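Local coordinates for protein beta-mannosidase (PDB 4CVU) that probably hydrolyses beta-mannosidic bonds to release terminal mannose, as a glycosylated fungal enzyme of glycoside hydrolase family 2, at residues N130-W135 with W190-Q195; K874-A879 with K911-F916; Y886-H891 with D900-V905. All coordinates share one frame; numbering follows the deposited sequence.

Interaction 1 of 3, residues N130-W135 with W190-Q195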
# COMPACT_ATOMS: atom_id res chain seq x y z
N ASN A 130 9.32 34.40 -9.18
CA ASN A 130 9.44 33.67 -10.44
C ASN A 130 10.26 32.42 -10.25
O ASN A 130 11.46 32.48 -9.98
CB ASN A 130 10.05 34.55 -11.55
CG ASN A 130 9.83 33.97 -12.95
OD1 ASN A 130 9.97 32.76 -13.18
ND2 ASN A 130 9.50 34.83 -13.90
N GLN A 131 9.61 31.28 -10.41
CA GLN A 131 10.30 30.00 -10.33
C GLN A 131 11.46 29.90 -11.31
O GLN A 131 12.43 29.24 -11.03
CB GLN A 131 9.30 28.86 -10.64
CG GLN A 131 9.88 27.48 -10.52
CD GLN A 131 8.87 26.33 -10.71
OE1 GLN A 131 7.66 26.50 -10.92
NE2 GLN A 131 9.41 25.14 -10.71
N PHE A 132 11.31 30.53 -12.48
CA PHE A 132 12.20 30.33 -13.62
C PHE A 132 13.36 31.36 -13.72
O PHE A 132 13.99 31.44 -14.78
CB PHE A 132 11.36 30.40 -14.91
CG PHE A 132 10.11 29.58 -14.87
CD1 PHE A 132 10.16 28.26 -14.47
CD2 PHE A 132 8.90 30.11 -15.27
CE1 PHE A 132 9.00 27.49 -14.42
CE2 PHE A 132 7.73 29.35 -15.24
CZ PHE A 132 7.78 28.03 -14.83
N ARG A 133 13.64 32.09 -12.63
CA ARG A 133 14.69 33.13 -12.60
C ARG A 133 15.78 32.88 -11.57
O ARG A 133 15.53 32.33 -10.50
CB ARG A 133 14.09 34.53 -12.34
CG ARG A 133 13.42 35.12 -13.56
CD ARG A 133 12.76 36.44 -13.30
NE ARG A 133 13.68 37.58 -13.27
CZ ARG A 133 13.32 38.82 -12.98
NH1 ARG A 133 12.05 39.10 -12.69
NH2 ARG A 133 14.22 39.80 -12.97
N GLN A 134 17.00 33.31 -11.92
CA GLN A 134 18.11 33.36 -11.00
C GLN A 134 18.00 34.69 -10.27
O GLN A 134 17.92 35.76 -10.92
CB GLN A 134 19.42 33.31 -11.77
CG GLN A 134 20.69 33.38 -10.93
CD GLN A 134 21.93 33.26 -11.79
OE1 GLN A 134 22.09 34.00 -12.76
NE2 GLN A 134 22.84 32.34 -11.43
N TRP A 135 17.98 34.63 -8.94
CA TRP A 135 17.88 35.85 -8.14
C TRP A 135 19.19 36.06 -7.40
O TRP A 135 19.80 35.10 -6.94
CB TRP A 135 16.71 35.73 -7.15
CG TRP A 135 15.35 35.53 -7.79
CD1 TRP A 135 14.64 34.35 -7.87
CD2 TRP A 135 14.51 36.53 -8.39
NE1 TRP A 135 13.43 34.56 -8.49
CE2 TRP A 135 13.33 35.89 -8.82
CE3 TRP A 135 14.63 37.91 -8.59
CZ2 TRP A 135 12.29 36.57 -9.46
CZ3 TRP A 135 13.59 38.58 -9.22
CH2 TRP A 135 12.44 37.92 -9.65
N TRP A 190 -1.75 33.84 -13.29
CA TRP A 190 -1.18 34.99 -12.56
C TRP A 190 0.18 34.72 -11.95
O TRP A 190 0.82 35.63 -11.45
CB TRP A 190 -2.16 35.49 -11.45
CG TRP A 190 -3.26 36.24 -12.04
CD1 TRP A 190 -4.55 35.84 -12.19
CD2 TRP A 190 -3.16 37.51 -12.68
NE1 TRP A 190 -5.28 36.80 -12.85
CE2 TRP A 190 -4.44 37.83 -13.17
CE3 TRP A 190 -2.12 38.43 -12.85
CZ2 TRP A 190 -4.70 39.03 -13.84
CZ3 TRP A 190 -2.38 39.63 -13.50
CH2 TRP A 190 -3.66 39.91 -13.99
N VAL A 191 0.66 33.48 -12.02
CA VAL A 191 1.93 33.15 -11.35
C VAL A 191 2.94 32.51 -12.29
O VAL A 191 2.61 31.57 -13.00
CB VAL A 191 1.73 32.31 -10.09
CG1 VAL A 191 0.92 31.04 -10.38
CG2 VAL A 191 3.07 31.95 -9.46
N ARG A 192 4.17 33.00 -12.28
CA ARG A 192 5.25 32.39 -13.02
C ARG A 192 5.81 31.20 -12.23
O ARG A 192 6.86 31.28 -11.58
CB ARG A 192 6.34 33.43 -13.31
CG ARG A 192 5.83 34.62 -14.09
CD ARG A 192 5.10 34.21 -15.34
NE ARG A 192 5.86 33.20 -16.07
CZ ARG A 192 5.34 32.20 -16.78
NH1 ARG A 192 4.03 32.03 -16.90
NH2 ARG A 192 6.16 31.36 -17.42
N LYS A 193 5.06 30.09 -12.34
CA LYS A 193 5.31 28.81 -11.67
C LYS A 193 4.85 27.76 -12.67
O LYS A 193 3.94 27.99 -13.51
CB LYS A 193 4.55 28.70 -10.32
CG LYS A 193 4.73 27.39 -9.53
CD LYS A 193 4.27 27.52 -8.08
CE LYS A 193 4.26 26.19 -7.27
NZ LYS A 193 5.33 25.24 -7.69
N GLU A 194 5.49 26.62 -12.59
CA GLU A 194 5.26 25.48 -13.47
C GLU A 194 3.79 25.22 -13.42
O GLU A 194 3.21 24.96 -12.40
CB GLU A 194 6.13 24.29 -12.99
CG GLU A 194 5.82 22.94 -13.59
CD GLU A 194 6.82 21.84 -13.20
OE1 GLU A 194 6.75 21.39 -12.08
OE2 GLU A 194 7.63 21.41 -14.00
N GLN A 195 3.14 25.34 -14.57
CA GLN A 195 1.73 25.31 -14.60
C GLN A 195 1.10 24.00 -14.17
O GLN A 195 0.05 24.03 -13.59
CB GLN A 195 1.21 25.79 -15.96
CG GLN A 195 1.69 27.16 -16.32
CD GLN A 195 0.90 28.32 -15.73
OE1 GLN A 195 -0.08 28.80 -16.30
NE2 GLN A 195 1.37 28.82 -14.58
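Gln131 grips residues 190-195 twice, once through its backbone and once through its amide. Its N donates to Arg192 O at 3.0 Å. Its OE1 accepts from the backbone N of Glu194 at 2.7 Å, an almost straight bond (166° at the hydrogen) whose donor is tilted from the plane of the amide carbonyl. The side chain is stretched out, CG trans to the main-chain N (chi1 -177°), which carries the amide past Lys193 to the next peptide; on the way OE1 rests 3.4 Å from Lys193 CG. Beside it, the Phe132 ring brings CZ to within 3.5 Å of Glu194 N, with Arg192 O over one face. The same ring meets the guanidinium of Arg192, CE2 lying 3.4 Å from NH2, the two side chains crossing at about a right angle with their planes 54° apart. Asn130 runs alongside the root of the Arg192 side chain, its ND2 3.5 Å from Arg192 CB.

These loops belong to the galactose-binding-like domain. Asn130 to Arg133 make a type I turn, and Asn130 OD1 accepts from Phe132 N at 2.7 Å, closing an Asx turn. Trp135, where the chain enters strand 135-138, ties back to the turn through NE1, 3.2 Å from Asn130 O. Across the contact Arg192 centres an inverse gamma turn, and the Gln195 amide holds Lys193 O.

Farther out, helix 458-475 supplies Glu467, which forms a salt bridge with Arg192 NH2 and accepts from Asn130 ND2, tying a residue of each loop to one carboxylate. Lys193 NZ turns instead to Asp197 and Asp113, while Glu194 OE2 accepts from Trp396 NE1.

Interaction 2 of 3, residues K874-A879 with K911-F916; sequences KFTVEA and KKEVGF
The ring of Phe875 presents its edge to the partner strand: Val914 O lies in the ring plane, 3.5 Å from CD2, and Phe916 CB also approaches the edge. The other flat group of note is the Glu878 carboxylate, over which the ammonium of Lys911 stands, well off its plane. NZ is 3.4 Å from both OE1 and OE2 of Glu878, a salt bridge whose two hydrogen bonds are weak. A water reinforces it, donating to Glu878 OE1 at 2.7 Å and accepting from Lys911 NZ at 3.2 Å. Glu878 is extended, CG trans to the backbone N (chi1 -163°), whereas the Lys911 chain bends on its way to the carboxylate; its CG passes 3.8 Å from Thr876 CG2.

The two segments pair antiparallel, their N-to-C directions 148° apart. Phe875 and Val914 form a hydrogen-bonded pair, in which Phe875 N to Val914 O and Val914 N to Phe875 O both measure 2.8 Å. Val877 and Lys912 form the next such pair: Val877 N reaches Lys912 O at 3.0 Å, but the return bond is long and weak. Thr876 and Glu913, between them, make a non-hydrogen-bonded pair whose side chains share a partly exposed face with Lys911 and Glu878. On the other face Phe875, Val877 and Val914 are buried. Lys912 begins on that face too, but its end leads away to a salt bridge with Asp901.

The two strands are the middle pair of a four-stranded antiparallel sheet in the Ig-like domain, with strand 864-869 beyond residues 874-879 and strand 895-899 beyond residues 911-916. Their buried face packs on the second sheet of the sandwich: Val877 meets Thr887 and Leu906, and Val914 meets Leu889 and Phe904, on strands 884-890 and 904-906.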
# COMPACT_ATOMS: atom_id res chain seq x y z
N LYS A 874 20.31 -14.13 -23.09
CA LYS A 874 19.14 -14.10 -23.93
C LYS A 874 18.04 -14.98 -23.31
O LYS A 874 18.32 -16.01 -22.64
CB LYS A 874 19.47 -14.60 -25.33
CG LYS A 874 20.42 -13.69 -26.12
CD LYS A 874 19.67 -12.60 -26.90
CE LYS A 874 20.49 -12.13 -28.10
NZ LYS A 874 21.56 -11.25 -27.61
N PHE A 875 16.79 -14.54 -23.52
CA PHE A 875 15.63 -15.36 -23.27
C PHE A 875 15.30 -16.01 -24.59
O PHE A 875 15.35 -15.35 -25.64
CB PHE A 875 14.42 -14.50 -22.81
CG PHE A 875 14.57 -13.94 -21.44
CD1 PHE A 875 14.16 -14.66 -20.32
CD2 PHE A 875 15.13 -12.70 -21.26
CE1 PHE A 875 14.32 -14.15 -19.05
CE2 PHE A 875 15.28 -12.18 -19.98
CZ PHE A 875 14.87 -12.91 -18.88
N THR A 876 14.97 -17.30 -24.56
CA THR A 876 14.44 -17.94 -25.74
C THR A 876 12.94 -18.16 -25.52
O THR A 876 12.54 -18.69 -24.50
CB THR A 876 15.20 -19.25 -26.10
OG1 THR A 876 16.51 -18.92 -26.59
CG2 THR A 876 14.48 -20.02 -27.16
N VAL A 877 12.16 -17.76 -26.52
CA VAL A 877 10.71 -17.83 -26.53
C VAL A 877 10.29 -18.71 -27.69
O VAL A 877 10.72 -18.49 -28.80
CB VAL A 877 10.10 -16.42 -26.75
CG1 VAL A 877 8.59 -16.45 -26.59
CG2 VAL A 877 10.71 -15.43 -25.79
N GLU A 878 9.47 -19.72 -27.43
CA GLU A 878 9.04 -20.63 -28.49
C GLU A 878 7.55 -20.93 -28.45
O GLU A 878 7.05 -21.32 -27.43
CB GLU A 878 9.85 -21.94 -28.41
CG GLU A 878 9.79 -22.77 -29.68
CD GLU A 878 10.43 -24.15 -29.52
OE1 GLU A 878 11.02 -24.44 -28.43
OE2 GLU A 878 10.34 -24.95 -30.47
N ALA A 879 6.86 -20.72 -29.57
CA ALA A 879 5.49 -21.17 -29.69
C ALA A 879 5.51 -22.64 -30.17
O ALA A 879 6.02 -22.93 -31.26
CB ALA A 879 4.73 -20.30 -30.67
N LYS A 911 12.28 -20.04 -33.39
CA LYS A 911 12.83 -19.68 -32.10
C LYS A 911 13.22 -18.19 -32.17
O LYS A 911 13.86 -17.73 -33.12
CB LYS A 911 14.03 -20.57 -31.75
CG LYS A 911 13.80 -21.56 -30.60
CD LYS A 911 13.43 -22.97 -31.06
CE LYS A 911 14.17 -24.01 -30.21
NZ LYS A 911 13.67 -25.41 -30.40
N LYS A 912 12.77 -17.43 -31.18
CA LYS A 912 13.15 -16.05 -31.04
C LYS A 912 13.99 -15.89 -29.78
O LYS A 912 13.64 -16.37 -28.73
CB LYS A 912 11.93 -15.14 -30.94
CG LYS A 912 12.37 -13.68 -30.79
CD LYS A 912 11.22 -12.73 -30.77
CE LYS A 912 11.09 -11.97 -32.08
NZ LYS A 912 11.99 -10.79 -32.14
N GLU A 913 15.08 -15.16 -29.93
CA GLU A 913 15.89 -14.75 -28.81
C GLU A 913 15.59 -13.29 -28.48
O GLU A 913 15.47 -12.44 -29.38
CB GLU A 913 17.35 -14.88 -29.16
CG GLU A 913 17.77 -16.30 -29.51
CD GLU A 913 19.24 -16.37 -29.82
OE1 GLU A 913 19.84 -15.27 -29.82
OE2 GLU A 913 19.79 -17.51 -30.06
N VAL A 914 15.47 -13.01 -27.19
CA VAL A 914 15.18 -11.64 -26.73
C VAL A 914 16.10 -11.32 -25.57
O VAL A 914 16.06 -12.00 -24.57
CB VAL A 914 13.70 -11.52 -26.27
CG1 VAL A 914 13.41 -10.11 -25.80
CG2 VAL A 914 12.73 -11.89 -27.40
N GLY A 915 16.95 -10.32 -25.74
CA GLY A 915 17.78 -9.79 -24.64
C GLY A 915 17.08 -8.68 -23.87
O GLY A 915 16.01 -8.22 -24.26
N PHE A 916 17.70 -8.26 -22.77
CA PHE A 916 17.17 -7.25 -21.87
C PHE A 916 18.31 -6.31 -21.50
O PHE A 916 19.39 -6.76 -21.11
CB PHE A 916 16.62 -7.93 -20.60
CG PHE A 916 15.84 -7.02 -19.66
CD1 PHE A 916 14.48 -6.81 -19.85
CD2 PHE A 916 16.45 -6.43 -18.57
CE1 PHE A 916 13.75 -6.00 -18.98
CE2 PHE A 916 15.72 -5.64 -17.69
CZ PHE A 916 14.37 -5.41 -17.91
O HOH W 1 11.43 -27.05 -28.87

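Interaction 3 of 3, residues Y886-H891 with D900-V905; sequences YTWLTH and DDNAFV
A G1 beta bulge joins these strands of the Ig-like sandwich: Ala903 and Phe904 both face Thr887, Ala903 taking a backbone conformation with positive phi (54°). Phe904 O accepts two bonds from Thr887, from its N at 2.9 Å and from its OG1 at 2.9 Å; OG1 is also hydrogen-bonded to Ser884 OG. Phe904 N donates back to Thr887 O at 3.3 Å. The ring of Phe904, turned by a first torsion that places CG between the backbone N and the carbonyl carbon (chi1 48°), presents one face to the threonine, whose CB sits 4.1 Å from the ring centroid in a CH-pi contact.

Just before the bulge, the Asn902 side chain continues the pairing in place of a peptide. Its OD1 accepts from Leu889 N at 2.9 Å and its ND2 donates to Leu889 O at 3.0 Å; both bonds are nearly straight and lie on lone pairs in the carbonyl plane of the acceptor. The amide also lies over one face of the Trp888 indole, offset toward the rim at CE3 and CZ3, the planes only 11° apart, with Asn902 CG 3.4 Å from Trp888 CE3. With an alanine here, the N-H and C=O of Leu889 would probably be left without these mates and the indole without its amide cover. Ala903 CB touches the same benzo ring at CE3.

Around the bulge, Arg735 takes the carbonyls of Asn902 and Ala903 and pairs with Asp901. Tyr731 and His673 meet the indole of Trp888.

Since Leu889 and Asn902 are both buried, the paired bonds satisfy main-chain polar groups where solvent could hardly do so. Two bonds and an indole face together should hold the asparagine amide flat and fix which way its oxygen and nitrogen point.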
# COMPACT_ATOMS: atom_id res chain seq x y z
N TYR A 886 0.79 -11.10 -30.25
CA TYR A 886 1.03 -10.12 -29.22
C TYR A 886 1.74 -10.83 -28.07
O TYR A 886 1.28 -10.71 -26.96
CB TYR A 886 -0.25 -9.48 -28.66
CG TYR A 886 -1.02 -8.68 -29.70
CD1 TYR A 886 -0.70 -7.38 -29.96
CD2 TYR A 886 -2.04 -9.25 -30.39
CE1 TYR A 886 -1.40 -6.63 -30.95
CE2 TYR A 886 -2.75 -8.52 -31.38
CZ TYR A 886 -2.42 -7.21 -31.62
OH TYR A 886 -3.10 -6.42 -32.61
N THR A 887 2.77 -11.60 -28.39
CA THR A 887 3.59 -12.30 -27.37
C THR A 887 4.23 -11.27 -26.50
O THR A 887 4.78 -10.31 -27.02
CB THR A 887 4.67 -13.13 -28.08
OG1 THR A 887 4.05 -13.93 -29.10
CG2 THR A 887 5.44 -14.05 -27.13
N TRP A 888 4.26 -11.49 -25.15
CA TRP A 888 4.52 -10.40 -24.25
C TRP A 888 5.27 -10.93 -23.07
O TRP A 888 4.72 -11.75 -22.37
CB TRP A 888 3.20 -9.76 -23.77
CG TRP A 888 3.40 -8.61 -22.82
CD1 TRP A 888 3.15 -8.61 -21.46
CD2 TRP A 888 3.95 -7.33 -23.13
NE1 TRP A 888 3.48 -7.37 -20.92
CE2 TRP A 888 3.99 -6.57 -21.92
CE3 TRP A 888 4.38 -6.72 -24.31
CZ2 TRP A 888 4.45 -5.29 -21.88
CZ3 TRP A 888 4.85 -5.42 -24.26
CH2 TRP A 888 4.89 -4.72 -23.06
N LEU A 889 6.47 -10.41 -22.86
CA LEU A 889 7.31 -10.71 -21.71
C LEU A 889 7.10 -9.64 -20.70
O LEU A 889 7.04 -8.47 -21.06
CB LEU A 889 8.75 -10.73 -22.15
CG LEU A 889 9.09 -11.82 -23.19
CD1 LEU A 889 10.27 -11.38 -24.02
CD2 LEU A 889 9.40 -13.12 -22.51
N THR A 890 7.03 -10.02 -19.42
CA THR A 890 6.80 -9.11 -18.37
C THR A 890 7.95 -9.34 -17.41
O THR A 890 8.04 -10.44 -16.93
CB THR A 890 5.47 -9.41 -17.61
OG1 THR A 890 4.36 -9.36 -18.51
CG2 THR A 890 5.28 -8.38 -16.49
N HIS A 891 8.79 -8.33 -17.19
CA HIS A 891 9.83 -8.39 -16.12
C HIS A 891 9.21 -8.07 -14.76
O HIS A 891 8.24 -7.35 -14.68
CB HIS A 891 10.99 -7.45 -16.48
CG HIS A 891 10.70 -5.99 -16.30
ND1 HIS A 891 10.87 -5.36 -15.09
CD2 HIS A 891 10.30 -5.04 -17.17
CE1 HIS A 891 10.57 -4.08 -15.22
NE2 HIS A 891 10.21 -3.87 -16.48
N ASP A 900 14.67 -6.28 -25.89
CA ASP A 900 15.04 -5.78 -27.23
C ASP A 900 13.91 -5.94 -28.22
O ASP A 900 13.97 -5.45 -29.34
CB ASP A 900 16.34 -6.43 -27.74
CG ASP A 900 16.18 -7.89 -28.10
OD1 ASP A 900 15.07 -8.34 -28.45
OD2 ASP A 900 17.22 -8.61 -28.08
N ASP A 901 12.86 -6.65 -27.80
CA ASP A 901 11.63 -6.73 -28.56
C ASP A 901 10.52 -7.22 -27.65
O ASP A 901 10.79 -7.84 -26.62
CB ASP A 901 11.77 -7.70 -29.74
CG ASP A 901 10.75 -7.42 -30.84
OD1 ASP A 901 10.15 -6.33 -30.82
OD2 ASP A 901 10.54 -8.30 -31.69
N ASN A 902 9.29 -6.89 -28.00
CA ASN A 902 8.13 -7.33 -27.24
C ASN A 902 6.88 -7.09 -28.08
O ASN A 902 6.95 -6.35 -29.06
CB ASN A 902 8.05 -6.60 -25.89
CG ASN A 902 7.67 -7.50 -24.75
OD1 ASN A 902 7.20 -8.61 -24.97
ND2 ASN A 902 7.88 -7.05 -23.52
N ALA A 903 5.77 -7.73 -27.69
CA ALA A 903 4.53 -7.64 -28.45
C ALA A 903 4.75 -8.02 -29.90
O ALA A 903 4.54 -7.22 -30.79
CB ALA A 903 3.92 -6.24 -28.35
N PHE A 904 5.16 -9.27 -30.12
CA PHE A 904 5.48 -9.76 -31.45
C PHE A 904 4.69 -11.05 -31.81
O PHE A 904 4.13 -11.74 -30.95
CB PHE A 904 6.99 -10.01 -31.59
CG PHE A 904 7.60 -10.80 -30.44
CD1 PHE A 904 7.52 -12.18 -30.41
CD2 PHE A 904 8.26 -10.15 -29.40
CE1 PHE A 904 8.09 -12.90 -29.37
CE2 PHE A 904 8.83 -10.87 -28.36
CZ PHE A 904 8.73 -12.26 -28.35
N VAL A 905 4.58 -11.30 -33.10
CA VAL A 905 4.01 -12.52 -33.60
C VAL A 905 5.06 -13.60 -33.64
O VAL A 905 6.16 -13.36 -34.03
CB VAL A 905 3.39 -12.33 -35.02
CG1 VAL A 905 2.94 -13.65 -35.60
CG2 VAL A 905 2.21 -11.38 -34.95

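Interactions 2 and 3 are parts of one Ig-like sandwich, their centres about 9 Å apart, and interaction 3 is nested in the chain loop that interaction 2 closes. They belong to different sheets of the sandwich yet touch: Gly915 O lies 2.9 Å from Asp900 N, and Lys912 CD packs on the Phe904 ring. Interaction 2 is regular strand pairing with a charged, partly exposed face and a buried apolar one; interaction 3 is buried, and a side-chain amide takes over where regular pairing breaks. Interaction 1, some 43 to 50 Å from them between centres, lies across the chain's centre in another domain. It is also buried, but joins two loops, with its charges met chiefly by outside residues.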